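Side-chain contacts in beta-lactamase (Serratia marcescens, PDB 5GWA), which probably hydrolyses beta-lactam antibiotics to substituted beta-amino acids, as a class A extended-spectrum enzyme that is inhibited by avibactam: residues S6-N9 / S10-Y14; G204-P207 / D208-V212. All coordinates share one frame; numbering follows the deposited sequence.

Contact 1. Residues S6-N9 / S10-Y14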
loop_
_atom_site.group_PDB
_atom_site.type_symbol
_atom_site.label_atom_id
_atom_site.label_comp_id
_atom_site.label_asym_id
_atom_site.label_seq_id
_atom_site.Cartn_x
_atom_site.Cartn_y
_atom_site.Cartn_z
ATOM N N SER A 6 -20.477 -5.667 -34.922
ATOM C CA SER A 6 -19.714 -6.906 -34.931
ATOM C C SER A 6 -18.643 -6.952 -33.830
ATOM O O SER A 6 -18.457 -7.971 -33.167
ATOM C CB SER A 6 -19.050 -7.082 -36.293
ATOM O OG SER A 6 -18.470 -8.365 -36.388
ATOM N N LEU A 7 -17.926 -5.850 -33.674
ATOM C CA LEU A 7 -16.954 -5.696 -32.584
ATOM C C LEU A 7 -17.623 -5.861 -31.224
ATOM O O LEU A 7 -17.157 -6.617 -30.371
ATOM C CB LEU A 7 -16.294 -4.319 -32.685
ATOM C CG LEU A 7 -15.398 -3.892 -31.518
ATOM C CD1 LEU A 7 -14.243 -4.866 -31.302
ATOM C CD2 LEU A 7 -14.898 -2.477 -31.738
ATOM N N LYS A 8 -18.753 -5.204 -31.040
ATOM C CA LYS A 8 -19.535 -5.404 -29.840
ATOM C C LYS A 8 -19.878 -6.880 -29.574
ATOM O O LYS A 8 -19.785 -7.361 -28.449
ATOM C CB LYS A 8 -20.796 -4.563 -29.911
ATOM C CG LYS A 8 -21.552 -4.509 -28.616
ATOM C CD LYS A 8 -22.536 -3.369 -28.626
ATOM C CE LYS A 8 -23.545 -3.546 -27.518
ATOM N NZ LYS A 8 -24.072 -2.231 -27.060
ATOM N N ASN A 9 -20.363 -7.582 -30.602
ATOM C CA ASN A 9 -20.727 -8.986 -30.447
ATOM C C ASN A 9 -19.501 -9.833 -30.092
ATOM O O ASN A 9 -19.591 -10.739 -29.268
ATOM C CB ASN A 9 -21.401 -9.523 -31.724
ATOM C CG ASN A 9 -22.658 -8.744 -32.106
ATOM O OD1 ASN A 9 -23.412 -8.275 -31.253
ATOM N ND2 ASN A 9 -22.885 -8.603 -33.408
ATOM N N SER A 10 -18.342 -9.480 -30.635
ATOM C CA SER A 10 -17.118 -10.196 -30.306
ATOM C C SER A 10 -16.751 -10.021 -28.838
ATOM O O SER A 10 -16.279 -10.947 -28.167
ATOM C CB SER A 10 -15.973 -9.681 -31.161
ATOM O OG SER A 10 -14.785 -10.392 -30.867
ATOM N N ILE A 11 -16.928 -8.803 -28.347
ATOM C CA ILE A 11 -16.559 -8.510 -26.964
ATOM C C ILE A 11 -17.523 -9.222 -26.004
ATOM O O ILE A 11 -17.118 -9.865 -25.030
ATOM C CB ILE A 11 -16.573 -6.982 -26.716
ATOM C CG1 ILE A 11 -15.383 -6.320 -27.410
ATOM C CG2 ILE A 11 -16.575 -6.677 -25.222
ATOM C CD1 ILE A 11 -15.447 -4.804 -27.442
ATOM N N GLU A 12 -18.805 -9.203 -26.356
ATOM C CA GLU A 12 -19.831 -9.887 -25.579
ATOM C C GLU A 12 -19.581 -11.401 -25.533
ATOM O O GLU A 12 -19.658 -12.008 -24.471
ATOM C CB GLU A 12 -21.225 -9.544 -26.141
ATOM C CG GLU A 12 -21.652 -8.122 -25.780
ATOM C CD GLU A 12 -23.006 -7.713 -26.332
ATOM O OE1 GLU A 12 -23.508 -8.409 -27.220
ATOM O OE2 GLU A 12 -23.526 -6.639 -25.944
ATOM N N LYS A 13 -19.089 -11.955 -26.632
ATOM C CA LYS A 13 -18.823 -13.391 -26.684
ATOM C C LYS A 13 -17.616 -13.757 -25.833
ATOM O O LYS A 13 -17.632 -14.750 -25.103
ATOM C CB LYS A 13 -18.617 -13.838 -28.131
ATOM C CG LYS A 13 -18.381 -15.333 -28.287
ATOM C CD LYS A 13 -18.430 -15.761 -29.748
ATOM C CE LYS A 13 -18.038 -17.220 -29.914
ATOM N NZ LYS A 13 -17.648 -17.519 -31.319
ATOM N N TYR A 14 -16.586 -12.918 -25.901
ATOM C CA TYR A 14 -15.410 -13.041 -25.022
ATOM C C TYR A 14 -15.781 -13.052 -23.535
ATOM O O TYR A 14 -15.236 -13.806 -22.718
ATOM C CB TYR A 14 -14.432 -11.894 -25.342
ATOM C CG TYR A 14 -13.207 -11.859 -24.435
ATOM C CD1 TYR A 14 -12.235 -12.840 -24.508
ATOM C CD2 TYR A 14 -13.103 -10.931 -23.415
ATOM C CE1 TYR A 14 -11.160 -12.851 -23.647
ATOM C CE2 TYR A 14 -12.018 -10.906 -22.583
ATOM C CZ TYR A 14 -11.057 -11.879 -22.684
ATOM O OH TYR A 14 -9.999 -11.903 -21.824
#

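Contact 2. Residues G204-P207 / D208-V212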
loop_
_atom_site.group_PDB
_atom_site.type_symbol
_atom_site.label_atom_id
_atom_site.label_comp_id
_atom_site.label_asym_id
_atom_site.label_seq_id
_atom_site.Cartn_x
_atom_site.Cartn_y
_atom_site.Cartn_z
ATOM N N GLY A 204 -1.703 -3.727 -22.458
ATOM C CA GLY A 204 -1.043 -5.023 -22.351
ATOM C C GLY A 204 -0.716 -5.709 -23.663
ATOM O O GLY A 204 0.320 -6.396 -23.769
ATOM N N LEU A 205 -1.663 -5.666 -24.588
ATOM C CA LEU A 205 -1.511 -6.366 -25.868
ATOM C C LEU A 205 -1.418 -5.422 -27.071
ATOM O O LEU A 205 -1.483 -5.873 -28.219
ATOM C CB LEU A 205 -2.630 -7.394 -26.053
ATOM C CG LEU A 205 -2.727 -8.475 -25.005
ATOM C CD1 LEU A 205 -4.050 -9.207 -25.051
ATOM C CD2 LEU A 205 -1.569 -9.460 -25.138
ATOM N N LEU A 206 -1.206 -4.124 -26.822
ATOM C CA LEU A 206 -1.020 -3.154 -27.893
ATOM C C LEU A 206 0.451 -3.123 -28.318
ATOM O O LEU A 206 1.344 -3.532 -27.559
ATOM C CB LEU A 206 -1.437 -1.760 -27.418
ATOM C CG LEU A 206 -2.858 -1.683 -26.864
ATOM C CD1 LEU A 206 -3.188 -0.219 -26.667
ATOM C CD2 LEU A 206 -3.845 -2.317 -27.816
ATOM N N PRO A 207 0.714 -2.632 -29.529
ATOM C CA PRO A 207 2.105 -2.656 -29.979
ATOM C C PRO A 207 2.999 -1.878 -29.016
ATOM O O PRO A 207 2.575 -0.864 -28.441
ATOM C CB PRO A 207 2.031 -1.958 -31.333
ATOM C CG PRO A 207 0.645 -2.208 -31.819
ATOM C CD PRO A 207 -0.195 -2.152 -30.569
ATOM N N ASP A 208 4.236 -2.329 -28.844
ATOM C CA ASP A 208 5.216 -1.558 -28.112
ATOM C C ASP A 208 5.219 -0.122 -28.589
ATOM O O ASP A 208 5.164 0.128 -29.786
ATOM C CB ASP A 208 6.621 -2.118 -28.320
ATOM C CG ASP A 208 6.801 -3.495 -27.735
ATOM O OD1 ASP A 208 5.955 -3.957 -26.934
ATOM O OD2 ASP A 208 7.812 -4.127 -28.095
ATOM N N GLY A 209 5.199 0.792 -27.621
ATOM C CA GLY A 209 5.332 2.221 -27.879
ATOM C C GLY A 209 4.027 2.938 -28.143
ATOM O O GLY A 209 4.009 4.155 -28.344
ATOM N N THR A 210 2.911 2.219 -28.124
ATOM C CA THR A 210 1.619 2.876 -28.324
ATOM C C THR A 210 1.425 3.884 -27.180
ATOM O O THR A 210 1.674 3.549 -26.017
ATOM C CB THR A 210 0.476 1.840 -28.335
ATOM O OG1 THR A 210 0.662 0.918 -29.410
ATOM C CG2 THR A 210 -0.876 2.459 -28.477
ATOM N N VAL A 211 1.011 5.106 -27.497
ATOM C CA VAL A 211 0.745 6.107 -26.466
ATOM C C VAL A 211 -0.604 5.818 -25.819
ATOM O O VAL A 211 -1.609 5.823 -26.493
ATOM C CB VAL A 211 0.738 7.540 -27.004
ATOM C CG1 VAL A 211 0.563 8.526 -25.866
ATOM C CG2 VAL A 211 2.032 7.841 -27.758
ATOM N N VAL A 212 -0.573 5.651 -24.497
ATOM C CA VAL A 212 -1.762 5.367 -23.673
ATOM C C VAL A 212 -1.720 6.251 -22.433
ATOM O O VAL A 212 -0.797 6.149 -21.603
ATOM C CB VAL A 212 -1.831 3.894 -23.257
ATOM C CG1 VAL A 212 -3.085 3.653 -22.413
ATOM C CG2 VAL A 212 -1.819 2.992 -24.481
#

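Contact 1. Residues S6-N9 / S10-Y14
Ser10 N donates to Ser6 O at 2.9 Å, one of four successive i to i+4 backbone bonds that make Ser6 to Lys13 a regular alpha-helical run. Ile11 N follows on Leu7 O, Glu12 N on Lys8 O, and Lys13 N on Asn9 O. On the buried side of the helix Leu7 and Ile11, one turn apart, cross obliquely and meet at their methyls, Leu7 CD1 lying 4.0 Å from Ile11 CD1. Ile11 CG1 stands beside its own backbone N (chi1 -72°), which lays the start of that branch over Leu7 O at 3.5 Å. A more polar flank carries Lys8 and Glu12. Glu12 CG, likewise on the side of its backbone N (chi1 -74°), folds back to 3.3 Å from Lys8 O. Lys8 leaves the helix extended, and Glu12, extended too, sets its carboxylate across that chain: OE2 of Glu12 is 3.5 Å from CE of Lys8. The charged ends do not pair, since Lys8 NZ and Glu12 OE2 remain 4.6 Å apart; the ammonium is instead hydrogen-bonded to Asn36 O, and the opposite charges probably still attract weakly. Within the class A beta-lactamase fold this N-terminal helix 4-15 lies against the C-terminal helix 257-276, where Leu7 touches Ser270 and Tyr274, while Leu7, Lys8 and Ile11 all pack on Leu35 of the edge strand 34-37.

Contact 2. Residues G204-P207 / D208-V212
Thr210 closes on Pro207 through both backbone and side chain, completing a type II beta turn from Pro207 to Thr210 that leads the loop after helix 182-193 into strand 212-218. The hydrogen bonds converge on one acceptor, Pro207 O. Thr210 N reaches it at 3.1 Å, the usual closure of such a turn, with an N-H...O angle of 155°. Thr210 OG1 donates to the same oxygen over the shorter distance of 2.8 Å, and both donors approach from one face of the carbonyl plane, tilted out of it. Two bonds from a single residue grip this carbonyl, and the one from OG1 helps to hold the threonine side chain in its rotation. At the second corner, the third residue of the turn, Gly209 takes the positive phi of 89° expected there in type II.

Apolar contacts fill the inner side of the loop. Leu206 CD1 lies 4.0 Å from Thr210 CG2 and 4.1 Å from Val212 CG2, its side chain crossing each of the other two at about a right angle. With OG1 beside its own backbone N (chi1 -61°), the hydroxyl of Thr210 falls on the same side as the turn-closing N-H, while CG2 on the other branch faces the leucine. Around them, Leu206, Pro207 and Thr210 all touch Trp272 of helix 257-276, and Leu206, Thr210 and Val212 meet Ile236 of strand 227-237.

The hydroxyl oxygen also lies over the face of the proline ring, toward its CD side: Thr210 OG1 is 3.4 Å from Pro207 CD.

Overall arrangement
Both contacts are partly buried, local and peripheral, with centres about 21 Å apart and nearest atoms about 7 Å apart, so they do not touch. They share helix 257-276, which meets residues 6-14 and residues 204-212 alike. The sheet neighbours differ: contact 1 lies by edge strand 34-37, whereas contact 2 leads into the other edge strand, 212-218, and packs on strand 227-237. Their chemistry follows from this placement. In contact 1 the carbonyls of Ser6 to Asn9 each accept one helical N-H, with the leucine-isoleucine pair on the buried side and the Lys8-Glu12 pair on a more open flank. In contact 2 a single carbonyl takes two donors at a reversal of the chain.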